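Local structure of probable disease resistance protein At5g66900 (Arabidopsis thaliana, 7L7W) at residues A36-P39 with L40-D43; L65-V69 with K70-E74; P90-K93 with W94-S98; R106-K109 with D110-F114. The protein probably acts in plant disease resistance as a helper immune receptor and calcium-permeable cation channel, here represented by its N-terminal RPW8-type four-helix-bundle domain. The protein carries 2 engineered substitutions. One frame throughout, in Å; residues are numbered along the deposited sequence.

How the contacts relate
The four contacts follow in series along one RPW8-type helical bundle, and each is local. Contact 1 starts helix 38-60, contact 2 starts helix 70-88, contact 3 leads into helix 97-114, and contact 4 lies further along that same helix. Contacts 1 and 3 sit on the same side of the chain's centre, about 14 Å apart between centres, where F37 packs against engineered E97; subunits of the assembly meet at this end, while no other chain touches contacts 2 and 4. Contact 2 is on the opposite side, its centre about 33 Å from that of contact 3. Contact 4 lies between them: F114 packs on E71, L72 and E74 of contact 2, and its centre is about 16 Å from that of contact 1.

Contact 1 of 4, residues A36-P39 with L40-D43; sequences AFKP and LSKD
F37 and L40 meet where the chain turns into helix 38-60, the leucine coming in at the edge of the phenyl ring. L40 CG lies 3.9 Å from F37 CD2, near the ring plane, and the two side chains run at a slant to one another. What brings the ring there is its first torsion: CG stands opposite the backbone N (chi1 -172°), which lays the phenyl beside P39 and L40 at the start of the helix. P39 CD covers one face of this ring, 3.9 Å above the plane and over its centre.

F37 is the N-cap residue of one of the long helices of the bundle, and its carbonyl begins the helical bonding. S41 N reaches F37 O at 3.1 Å, almost perfectly straight (178°) and in the carbonyl plane. The S41 hydroxyl, with chi1 61°, folds back over the same turn into a group of carbonyl oxygens, those of F34, K35 and F37, which its one proton cannot serve all at once. The next turn is wider, of the pi type: K38 O takes both K42 N, at 2.9 Å, and D43 N, at 3.0 Å. D43 points its carboxylate back toward the helix start, leaving OD2 3.5 Å from P39 CA, while its OD1 forms a salt bridge with K42 NZ at 3.3 Å. The K38 chain bends at chi2, and its NZ is hydrogen-bonded to K35 O.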
loop_
_atom_site.group_PDB
_atom_site.type_symbol
_atom_site.label_atom_id
_atom_site.label_comp_id
_atom_site.label_asym_id
_atom_site.label_seq_id
_atom_site.Cartn_x
_atom_site.Cartn_y
_atom_site.Cartn_z
ATOM N N ALA A 36 5.691 10.983 5.981
ATOM C CA ALA A 36 5.876 10.061 4.860
ATOM C C ALA A 36 4.807 10.226 3.789
ATOM O O ALA A 36 5.091 10.003 2.606
ATOM C CB ALA A 36 5.898 8.618 5.351
ATOM N N PHE A 37 3.587 10.642 4.169
ATOM C CA PHE A 37 2.438 10.713 3.256
ATOM C C PHE A 37 2.280 12.157 2.792
ATOM O O PHE A 37 1.782 13.011 3.530
ATOM C CB PHE A 37 1.168 10.192 3.930
ATOM C CG PHE A 37 -0.011 10.057 2.993
ATOM C CD1 PHE A 37 0.017 9.145 1.942
ATOM C CD2 PHE A 37 -1.154 10.858 3.157
ATOM C CE1 PHE A 37 -1.070 9.032 1.076
ATOM C CE2 PHE A 37 -2.237 10.741 2.297
ATOM C CZ PHE A 37 -2.196 9.833 1.254
ATOM N N LYS A 38 2.696 12.426 1.558
ATOM C CA LYS A 38 2.872 13.806 1.120
ATOM C C LYS A 38 1.572 14.560 0.849
ATOM O O LYS A 38 1.526 15.767 1.125
ATOM C CB LYS A 38 3.761 13.858 -0.121
ATOM C CG LYS A 38 5.190 13.365 0.136
ATOM C CD LYS A 38 5.705 13.808 1.490
ATOM C CE LYS A 38 7.196 13.551 1.618
ATOM N NZ LYS A 38 7.779 14.276 2.802
ATOM N N PRO A 39 0.513 13.932 0.298
ATOM C CA PRO A 39 -0.759 14.671 0.149
ATOM C C PRO A 39 -1.225 15.315 1.439
ATOM O O PRO A 39 -1.867 16.374 1.406
ATOM C CB PRO A 39 -1.744 13.592 -0.323
ATOM C CG PRO A 39 -0.885 12.614 -1.068
ATOM C CD PRO A 39 0.434 12.591 -0.320
ATOM N N LEU A 40 -0.906 14.719 2.584
ATOM C CA LEU A 40 -1.219 15.359 3.853
ATOM C C LEU A 40 -0.142 16.370 4.246
ATOM O O LEU A 40 -0.409 17.575 4.316
ATOM C CB LEU A 40 -1.395 14.299 4.944
ATOM C CG LEU A 40 -2.812 13.739 5.101
ATOM C CD1 LEU A 40 -2.885 12.803 6.293
ATOM C CD2 LEU A 40 -3.853 14.863 5.239
ATOM N N SER A 41 1.090 15.899 4.479
ATOM C CA SER A 41 2.101 16.689 5.182
ATOM C C SER A 41 2.788 17.726 4.304
ATOM O O SER A 41 3.416 18.651 4.835
ATOM C CB SER A 41 3.159 15.767 5.787
ATOM O OG SER A 41 3.826 15.033 4.765
ATOM N N LYS A 42 2.698 17.598 2.986
ATOM C CA LYS A 42 3.221 18.636 2.112
ATOM C C LYS A 42 2.049 19.425 1.528
ATOM O O LYS A 42 1.875 20.609 1.843
ATOM C CB LYS A 42 4.097 18.028 1.011
ATOM C CG LYS A 42 5.240 18.908 0.510
ATOM C CD LYS A 42 5.628 18.531 -0.932
ATOM C CE LYS A 42 4.367 18.243 -1.753
ATOM N NZ LYS A 42 4.533 18.197 -3.245
ATOM N N ASP A 43 1.210 18.763 0.725
ATOM C CA ASP A 43 0.209 19.471 -0.074
ATOM C C ASP A 43 -0.873 20.111 0.797
ATOM O O ASP A 43 -1.162 21.316 0.677
ATOM C CB ASP A 43 -0.404 18.511 -1.090
ATOM C CG ASP A 43 0.626 17.972 -2.060
ATOM O OD1 ASP A 43 1.403 18.792 -2.594
ATOM O OD2 ASP A 43 0.687 16.733 -2.272
#

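Contact 2 of 4, residues L65-V69 with K70-E74; sequences LDFGV and KELKE
Helix 70-88 begins here, with a type I turn from D66 to V69 leading into it, V69 at the N-cap position and L72 folded back under the turn. V69 O starts the helical bonding by accepting K73 N at 2.9 Å, a fairly straight bond (163°). Before it, D66 OD1 receives a weak bond from G68 N at 3.2 Å, inside the turn.

The apolar centre of the contact is L72. Its CG lies opposite its own carbonyl carbon (chi1 -61°), which sends the branched end back toward the residues before the helix. There L72 CD1 comes to 3.6 Å from F67 CD1, approaching the ring at a slant, while L72 CB sits 3.6 Å from F67 O. From another direction V69 CG2 touches L72 CG at 3.9 Å, so the leucine is gripped by both the phenyl and the valine methyl. The same V69 CG2 also lies 3.4 Å from E71 OE1, where the two side chains pass obliquely. The other carboxylate oxygen of E71 is taken up by a salt bridge to R125, tying the helix start to helix 119-127.

L65 faces that same helix through L122 and Q123. F67 turns to I58 of helix 38-60 and meets F20 edge-to-face, and L72 touches both I58 and F114 of helix 97-114.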
loop_
_atom_site.group_PDB
_atom_site.type_symbol
_atom_site.label_atom_id
_atom_site.label_comp_id
_atom_site.label_asym_id
_atom_site.label_seq_id
_atom_site.Cartn_x
_atom_site.Cartn_y
_atom_site.Cartn_z
ATOM N N LEU A 65 -18.111 40.931 11.488
ATOM C CA LEU A 65 -18.724 39.789 10.832
ATOM C C LEU A 65 -19.576 39.026 11.831
ATOM O O LEU A 65 -19.346 39.083 13.042
ATOM C CB LEU A 65 -17.671 38.842 10.240
ATOM C CG LEU A 65 -16.552 39.418 9.374
ATOM C CD1 LEU A 65 -15.321 38.536 9.439
ATOM C CD2 LEU A 65 -17.012 39.569 7.938
ATOM N N ASP A 66 -20.570 38.321 11.319
ATOM C CA ASP A 66 -21.208 37.254 12.069
ATOM C C ASP A 66 -20.861 35.940 11.384
ATOM O O ASP A 66 -20.993 35.806 10.156
ATOM C CB ASP A 66 -22.725 37.434 12.164
ATOM C CG ASP A 66 -23.451 36.896 10.948
ATOM O OD1 ASP A 66 -24.255 35.943 11.076
ATOM O OD2 ASP A 66 -23.198 37.431 9.852
ATOM N N PHE A 67 -20.406 34.988 12.167
ATOM C CA PHE A 67 -19.948 33.760 11.553
ATOM C C PHE A 67 -21.106 32.870 11.032
ATOM O O PHE A 67 -20.854 31.742 10.585
ATOM C CB PHE A 67 -19.068 33.015 12.556
ATOM C CG PHE A 67 -17.864 33.808 13.004
ATOM C CD1 PHE A 67 -17.342 34.809 12.203
ATOM C CD2 PHE A 67 -17.248 33.543 14.213
ATOM C CE1 PHE A 67 -16.232 35.541 12.601
ATOM C CE2 PHE A 67 -16.135 34.264 14.610
ATOM C CZ PHE A 67 -15.629 35.268 13.802
ATOM N N GLY A 68 -22.357 33.337 11.026
ATOM C CA GLY A 68 -23.445 32.502 10.557
ATOM C C GLY A 68 -23.635 32.496 9.059
ATOM O O GLY A 68 -24.248 31.566 8.529
ATOM N N VAL A 69 -23.133 33.511 8.356
ATOM C CA VAL A 69 -23.384 33.582 6.918
ATOM C C VAL A 69 -22.823 32.352 6.205
ATOM O O VAL A 69 -21.951 31.641 6.720
ATOM C CB VAL A 69 -22.805 34.881 6.336
ATOM C CG1 VAL A 69 -23.331 36.050 7.119
ATOM C CG2 VAL A 69 -21.275 34.853 6.380
ATOM N N LYS A 70 -23.332 32.112 4.990
ATOM C CA LYS A 70 -23.081 30.847 4.303
ATOM C C LYS A 70 -21.604 30.654 3.978
ATOM O O LYS A 70 -21.109 29.518 3.990
ATOM C CB LYS A 70 -23.937 30.753 3.034
ATOM C CG LYS A 70 -23.332 31.364 1.774
ATOM C CD LYS A 70 -23.783 30.606 0.514
ATOM C CE LYS A 70 -23.319 31.299 -0.779
ATOM N NZ LYS A 70 -21.846 31.627 -0.807
ATOM N N GLU A 71 -20.875 31.739 3.720
ATOM C CA GLU A 71 -19.451 31.606 3.451
ATOM C C GLU A 71 -18.703 31.127 4.690
ATOM O O GLU A 71 -17.897 30.197 4.609
ATOM C CB GLU A 71 -18.889 32.930 2.937
ATOM C CG GLU A 71 -19.567 33.434 1.655
ATOM C CD GLU A 71 -20.700 34.445 1.917
ATOM O OE1 GLU A 71 -21.325 34.399 3.007
ATOM O OE2 GLU A 71 -20.967 35.290 1.027
ATOM N N LEU A 72 -18.988 31.708 5.858
ATOM C CA LEU A 72 -18.262 31.306 7.063
ATOM C C LEU A 72 -18.741 29.956 7.603
ATOM O O LEU A 72 -17.959 29.206 8.208
ATOM C CB LEU A 72 -18.375 32.410 8.115
ATOM C CG LEU A 72 -17.751 33.705 7.570
ATOM C CD1 LEU A 72 -17.574 34.784 8.641
ATOM C CD2 LEU A 72 -16.408 33.408 6.895
ATOM N N LYS A 73 -20.004 29.609 7.364
ATOM C CA LYS A 73 -20.453 28.271 7.705
ATOM C C LYS A 73 -19.771 27.232 6.817
ATOM O O LYS A 73 -19.415 26.145 7.293
ATOM C CB LYS A 73 -21.982 28.201 7.618
ATOM C CG LYS A 73 -22.605 27.128 8.509
ATOM C CD LYS A 73 -22.705 27.587 9.976
ATOM C CE LYS A 73 -22.800 26.375 10.924
ATOM N NZ LYS A 73 -21.466 25.897 11.438
ATOM N N GLU A 74 -19.514 27.564 5.547
ATOM C CA GLU A 74 -18.785 26.621 4.706
ATOM C C GLU A 74 -17.294 26.592 5.036
ATOM O O GLU A 74 -16.643 25.566 4.828
ATOM C CB GLU A 74 -19.001 26.938 3.225
ATOM C CG GLU A 74 -17.986 27.912 2.638
ATOM C CD GLU A 74 -18.042 27.983 1.118
ATOM O OE1 GLU A 74 -19.025 27.448 0.537
ATOM O OE2 GLU A 74 -17.108 28.583 0.517
#

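Contact 3 of 4, residues P90-K93 with W94-S98; sequences PRVK and WYEES. Engineered in segment 94-98: E97 (natural residue Lys).
The 3-10 turn that leads into helix 97-114 is held by E96, whose carboxylate reaches back to the amide of K93 just ahead of the turn. K93 N donates to E96 OE1 at 2.9 Å, meeting the oxygen on its anti side and 26° out of the carboxylate plane. In return E96 N donates to K93 O at 3.0 Å, but from well above the carbonyl plane. The glutamate gets there with an extended chain whose CG stands opposite its carbonyl carbon (chi1 -53°). Its other oxygen, OE2, has K93 NZ 3.8 Å away, a long salt bridge.

This elbow between helix 70-88 and helix 97-114 closes one end of the RPW8-type bundle, and it is also where the copies of the protein in the assembly meet. K93 runs alongside Y95, both pointing the same way, with K93 CD 3.6 Å from the phenol OH of Y95. V92 CG1 rests 3.8 Å from E96 CB, the two side chains at a slant.

W94 presents one ring face to Y95 CB, which lies 3.6 Å above the plane and off toward the rim. Its NE1 donates to V92 O of the third subunit, and the V92 O of this chain takes W94 NE1 of the second. Y95 meets the ring of F89 of the third subunit with the planes about 50° apart, and engineered E97, a lysine in the natural sequence, packs against W94 of the second.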
loop_
_atom_site.group_PDB
_atom_site.type_symbol
_atom_site.label_atom_id
_atom_site.label_comp_id
_atom_site.label_asym_id
_atom_site.label_seq_id
_atom_site.Cartn_x
_atom_site.Cartn_y
_atom_site.Cartn_z
ATOM N N PRO A 90 -4.819 7.255 10.093
ATOM C CA PRO A 90 -4.143 6.035 10.568
ATOM C C PRO A 90 -4.911 4.744 10.302
ATOM O O PRO A 90 -4.302 3.663 10.303
ATOM C CB PRO A 90 -3.989 6.286 12.069
ATOM C CG PRO A 90 -3.864 7.769 12.160
ATOM C CD PRO A 90 -4.832 8.300 11.136
ATOM N N ARG A 91 -6.216 4.801 10.072
ATOM C CA ARG A 91 -6.957 3.592 9.750
ATOM C C ARG A 91 -7.346 3.509 8.279
ATOM O O ARG A 91 -8.123 2.633 7.907
ATOM C CB ARG A 91 -8.179 3.465 10.655
ATOM C CG ARG A 91 -7.797 3.473 12.139
ATOM C CD ARG A 91 -9.006 3.606 13.045
ATOM N NE ARG A 91 -10.229 3.874 12.285
ATOM C CZ ARG A 91 -10.905 5.029 12.265
ATOM N NH1 ARG A 91 -10.500 6.089 12.972
ATOM N NH2 ARG A 91 -12.010 5.118 11.522
ATOM N N VAL A 92 -6.791 4.362 7.421
ATOM C CA VAL A 92 -6.968 4.171 5.983
ATOM C C VAL A 92 -6.167 2.935 5.559
ATOM O O VAL A 92 -4.939 2.897 5.698
ATOM C CB VAL A 92 -6.534 5.414 5.203
ATOM C CG1 VAL A 92 -6.748 5.211 3.731
ATOM C CG2 VAL A 92 -7.319 6.597 5.668
ATOM N N LYS A 93 -6.861 1.911 5.060
ATOM C CA LYS A 93 -6.218 0.702 4.554
ATOM C C LYS A 93 -5.534 1.003 3.222
ATOM O O LYS A 93 -5.871 1.983 2.541
ATOM C CB LYS A 93 -7.252 -0.416 4.406
ATOM C CG LYS A 93 -8.111 -0.543 5.648
ATOM C CD LYS A 93 -9.009 -1.750 5.638
ATOM C CE LYS A 93 -10.066 -1.602 6.729
ATOM N NZ LYS A 93 -11.121 -0.563 6.380
ATOM N N TRP A 94 -4.548 0.163 2.859
ATOM C CA TRP A 94 -3.697 0.491 1.708
ATOM C C TRP A 94 -4.508 0.582 0.415
ATOM O O TRP A 94 -4.237 1.431 -0.445
ATOM C CB TRP A 94 -2.548 -0.526 1.559
ATOM C CG TRP A 94 -2.984 -1.964 1.344
ATOM C CD1 TRP A 94 -3.137 -2.925 2.309
ATOM C CD2 TRP A 94 -3.331 -2.592 0.096
ATOM N NE1 TRP A 94 -3.559 -4.107 1.741
ATOM C CE2 TRP A 94 -3.699 -3.930 0.389
ATOM C CE3 TRP A 94 -3.378 -2.154 -1.236
ATOM C CZ2 TRP A 94 -4.104 -4.837 -0.604
ATOM C CZ3 TRP A 94 -3.798 -3.062 -2.230
ATOM C CH2 TRP A 94 -4.151 -4.383 -1.901
ATOM N N TYR A 95 -5.528 -0.256 0.267
ATOM C CA TYR A 95 -6.278 -0.256 -0.982
ATOM C C TYR A 95 -7.284 0.887 -1.052
ATOM O O TYR A 95 -7.936 1.054 -2.084
ATOM C CB TYR A 95 -6.972 -1.615 -1.190
ATOM C CG TYR A 95 -7.991 -1.986 -0.126
ATOM C CD1 TYR A 95 -9.312 -1.556 -0.224
ATOM C CD2 TYR A 95 -7.639 -2.767 0.969
ATOM C CE1 TYR A 95 -10.254 -1.884 0.742
ATOM C CE2 TYR A 95 -8.571 -3.107 1.945
ATOM C CZ TYR A 95 -9.879 -2.658 1.821
ATOM O OH TYR A 95 -10.824 -2.968 2.771
ATOM N N GLU A 96 -7.416 1.679 0.006
ATOM C CA GLU A 96 -8.164 2.930 -0.036
ATOM C C GLU A 96 -7.297 4.143 -0.399
ATOM O O GLU A 96 -7.831 5.262 -0.481
ATOM C CB GLU A 96 -8.867 3.156 1.315
ATOM C CG GLU A 96 -9.728 1.960 1.752
ATOM C CD GLU A 96 -10.280 2.044 3.187
ATOM O OE1 GLU A 96 -9.521 2.366 4.132
ATOM O OE2 GLU A 96 -11.475 1.737 3.389
ATOM N N GLU A 97 -5.998 3.952 -0.679
ATOM C CA GLU A 97 -5.132 5.112 -0.914
ATOM C C GLU A 97 -5.723 6.081 -1.942
ATOM O O GLU A 97 -6.047 7.225 -1.605
ATOM C CB GLU A 97 -3.739 4.668 -1.345
ATOM C CG GLU A 97 -2.932 5.774 -2.012
ATOM C CD GLU A 97 -1.447 5.454 -2.069
ATOM O OE1 GLU A 97 -1.078 4.258 -2.285
ATOM O OE2 GLU A 97 -0.657 6.410 -1.890
ATOM N N SER A 98 -5.872 5.641 -3.198
ATOM C CA SER A 98 -6.428 6.510 -4.242
ATOM C C SER A 98 -7.696 7.198 -3.758
ATOM O O SER A 98 -7.828 8.426 -3.835
ATOM C CB SER A 98 -6.726 5.713 -5.512
ATOM O OG SER A 98 -5.760 4.699 -5.725
#

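Contact 4 of 4, residues R106-K109 with D110-F114; sequences RINK and DMLKF
R106 and D110, one turn apart on helix 97-114 of the bundle, form the salt bridge of this contact, with R106 NH1 3.1 Å from D110 OD2. Their flat groups are nearly perpendicular, the guanidinium and carboxylate planes 79° apart, and D110 OD1 stands over one face of the guanidinium. The pair is therefore an angled meeting of the two charges, with the arginine chain extended from CG to NE and coming across to the carboxylate. D110 OD2 has a second positive partner, R81 of helix 70-88, so it links two helices and, with two such charges close by, the carboxylate would probably favour its ionised form.

Further along the helix, K109 and K113 pass at a slant, the bent K109 chain putting NZ 3.8 Å from K113 CB. N108 and L112 lie side by side and point the same way, and L112 touches T47 of helix 38-60.

The backbone beneath is regular alpha helix: D110 N, M111 N, L112 N and K113 N each donate to the carbonyl oxygen four residues back, D110 N reaching R106 O at 2.9 Å. On the buried side M111 leaves toward T47 and M48 of helix 38-60 and A82 of helix 70-88, while I107 lies against R81. With the methionine extended beyond CG (chi2 173°, chi3 173°), its terminal CE ends 4.3 Å from I107 CG2.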
loop_
_atom_site.group_PDB
_atom_site.type_symbol
_atom_site.label_atom_id
_atom_site.label_comp_id
_atom_site.label_asym_id
_atom_site.label_seq_id
_atom_site.Cartn_x
_atom_site.Cartn_y
_atom_site.Cartn_z
ATOM N N ARG A 106 -9.761 17.139 -2.842
ATOM C CA ARG A 106 -10.866 18.061 -3.002
ATOM C C ARG A 106 -10.962 18.995 -1.807
ATOM O O ARG A 106 -11.253 20.187 -1.982
ATOM C CB ARG A 106 -12.189 17.354 -3.260
ATOM C CG ARG A 106 -12.926 18.260 -4.189
ATOM C CD ARG A 106 -14.094 17.700 -4.930
ATOM N NE ARG A 106 -14.851 18.839 -5.446
ATOM C CZ ARG A 106 -15.522 19.714 -4.690
ATOM N NH1 ARG A 106 -15.565 19.584 -3.363
ATOM N NH2 ARG A 106 -16.163 20.726 -5.265
ATOM N N ILE A 107 -10.638 18.506 -0.601
ATOM C CA ILE A 107 -10.576 19.426 0.535
ATOM C C ILE A 107 -9.604 20.544 0.213
ATOM O O ILE A 107 -9.944 21.732 0.286
ATOM C CB ILE A 107 -10.175 18.687 1.820
ATOM C CG1 ILE A 107 -11.236 17.632 2.171
ATOM C CG2 ILE A 107 -9.958 19.685 2.952
ATOM C CD1 ILE A 107 -10.946 16.869 3.444
ATOM N N ASN A 108 -8.419 20.160 -0.265
ATOM C CA ASN A 108 -7.400 21.109 -0.692
ATOM C C ASN A 108 -7.992 22.137 -1.646
ATOM O O ASN A 108 -7.919 23.350 -1.394
ATOM C CB ASN A 108 -6.255 20.333 -1.350
ATOM C CG ASN A 108 -5.029 21.166 -1.579
ATOM O OD1 ASN A 108 -4.099 21.138 -0.774
ATOM N ND2 ASN A 108 -4.994 21.887 -2.698
ATOM N N LYS A 109 -8.662 21.668 -2.714
ATOM C CA LYS A 109 -9.133 22.625 -3.708
ATOM C C LYS A 109 -10.102 23.606 -3.062
ATOM O O LYS A 109 -9.968 24.825 -3.237
ATOM C CB LYS A 109 -9.771 21.919 -4.914
ATOM C CG LYS A 109 -10.379 22.897 -5.960
ATOM C CD LYS A 109 -9.538 24.214 -6.049
ATOM C CE LYS A 109 -10.123 25.328 -6.919
ATOM N NZ LYS A 109 -9.479 26.622 -6.531
ATOM N N ASP A 110 -11.007 23.096 -2.223
ATOM C CA ASP A 110 -12.003 23.962 -1.609
ATOM C C ASP A 110 -11.318 25.050 -0.793
ATOM O O ASP A 110 -11.608 26.248 -0.962
ATOM C CB ASP A 110 -12.958 23.122 -0.758
ATOM C CG ASP A 110 -13.842 22.202 -1.607
ATOM O OD1 ASP A 110 -13.727 22.248 -2.854
ATOM O OD2 ASP A 110 -14.639 21.419 -1.036
ATOM N N MET A 111 -10.323 24.657 0.016
ATOM C CA MET A 111 -9.643 25.635 0.852
ATOM C C MET A 111 -9.036 26.724 -0.012
ATOM O O MET A 111 -9.228 27.920 0.250
ATOM C CB MET A 111 -8.578 24.954 1.709
ATOM C CG MET A 111 -9.129 24.338 2.978
ATOM S SD MET A 111 -7.919 23.359 3.884
ATOM C CE MET A 111 -8.842 22.990 5.380
ATOM N N LEU A 112 -8.399 26.324 -1.115
ATOM C CA LEU A 112 -7.768 27.313 -1.973
ATOM C C LEU A 112 -8.798 28.289 -2.527
ATOM O O LEU A 112 -8.580 29.508 -2.493
ATOM C CB LEU A 112 -7.001 26.627 -3.100
ATOM C CG LEU A 112 -5.683 26.011 -2.624
ATOM C CD1 LEU A 112 -4.866 25.523 -3.800
ATOM C CD2 LEU A 112 -4.878 26.983 -1.773
ATOM N N LYS A 113 -9.947 27.785 -2.994
ATOM C CA LYS A 113 -10.926 28.719 -3.541
ATOM C C LYS A 113 -11.421 29.671 -2.462
ATOM O O LYS A 113 -11.621 30.863 -2.723
ATOM C CB LYS A 113 -12.104 27.987 -4.186
ATOM C CG LYS A 113 -13.020 28.952 -4.949
ATOM C CD LYS A 113 -14.490 28.534 -4.911
ATOM C CE LYS A 113 -15.045 28.529 -3.483
ATOM N NZ LYS A 113 -15.901 29.717 -3.170
ATOM N N PHE A 114 -11.545 29.178 -1.233
ATOM C CA PHE A 114 -11.979 30.040 -0.150
ATOM C C PHE A 114 -10.999 31.181 0.080
ATOM O O PHE A 114 -11.405 32.269 0.496
ATOM C CB PHE A 114 -12.153 29.225 1.121
ATOM C CG PHE A 114 -12.799 29.987 2.210
ATOM C CD1 PHE A 114 -14.172 29.917 2.389
ATOM C CD2 PHE A 114 -12.048 30.813 3.039
ATOM C CE1 PHE A 114 -14.789 30.652 3.391
ATOM C CE2 PHE A 114 -12.658 31.561 4.044
ATOM C CZ PHE A 114 -14.034 31.477 4.221
#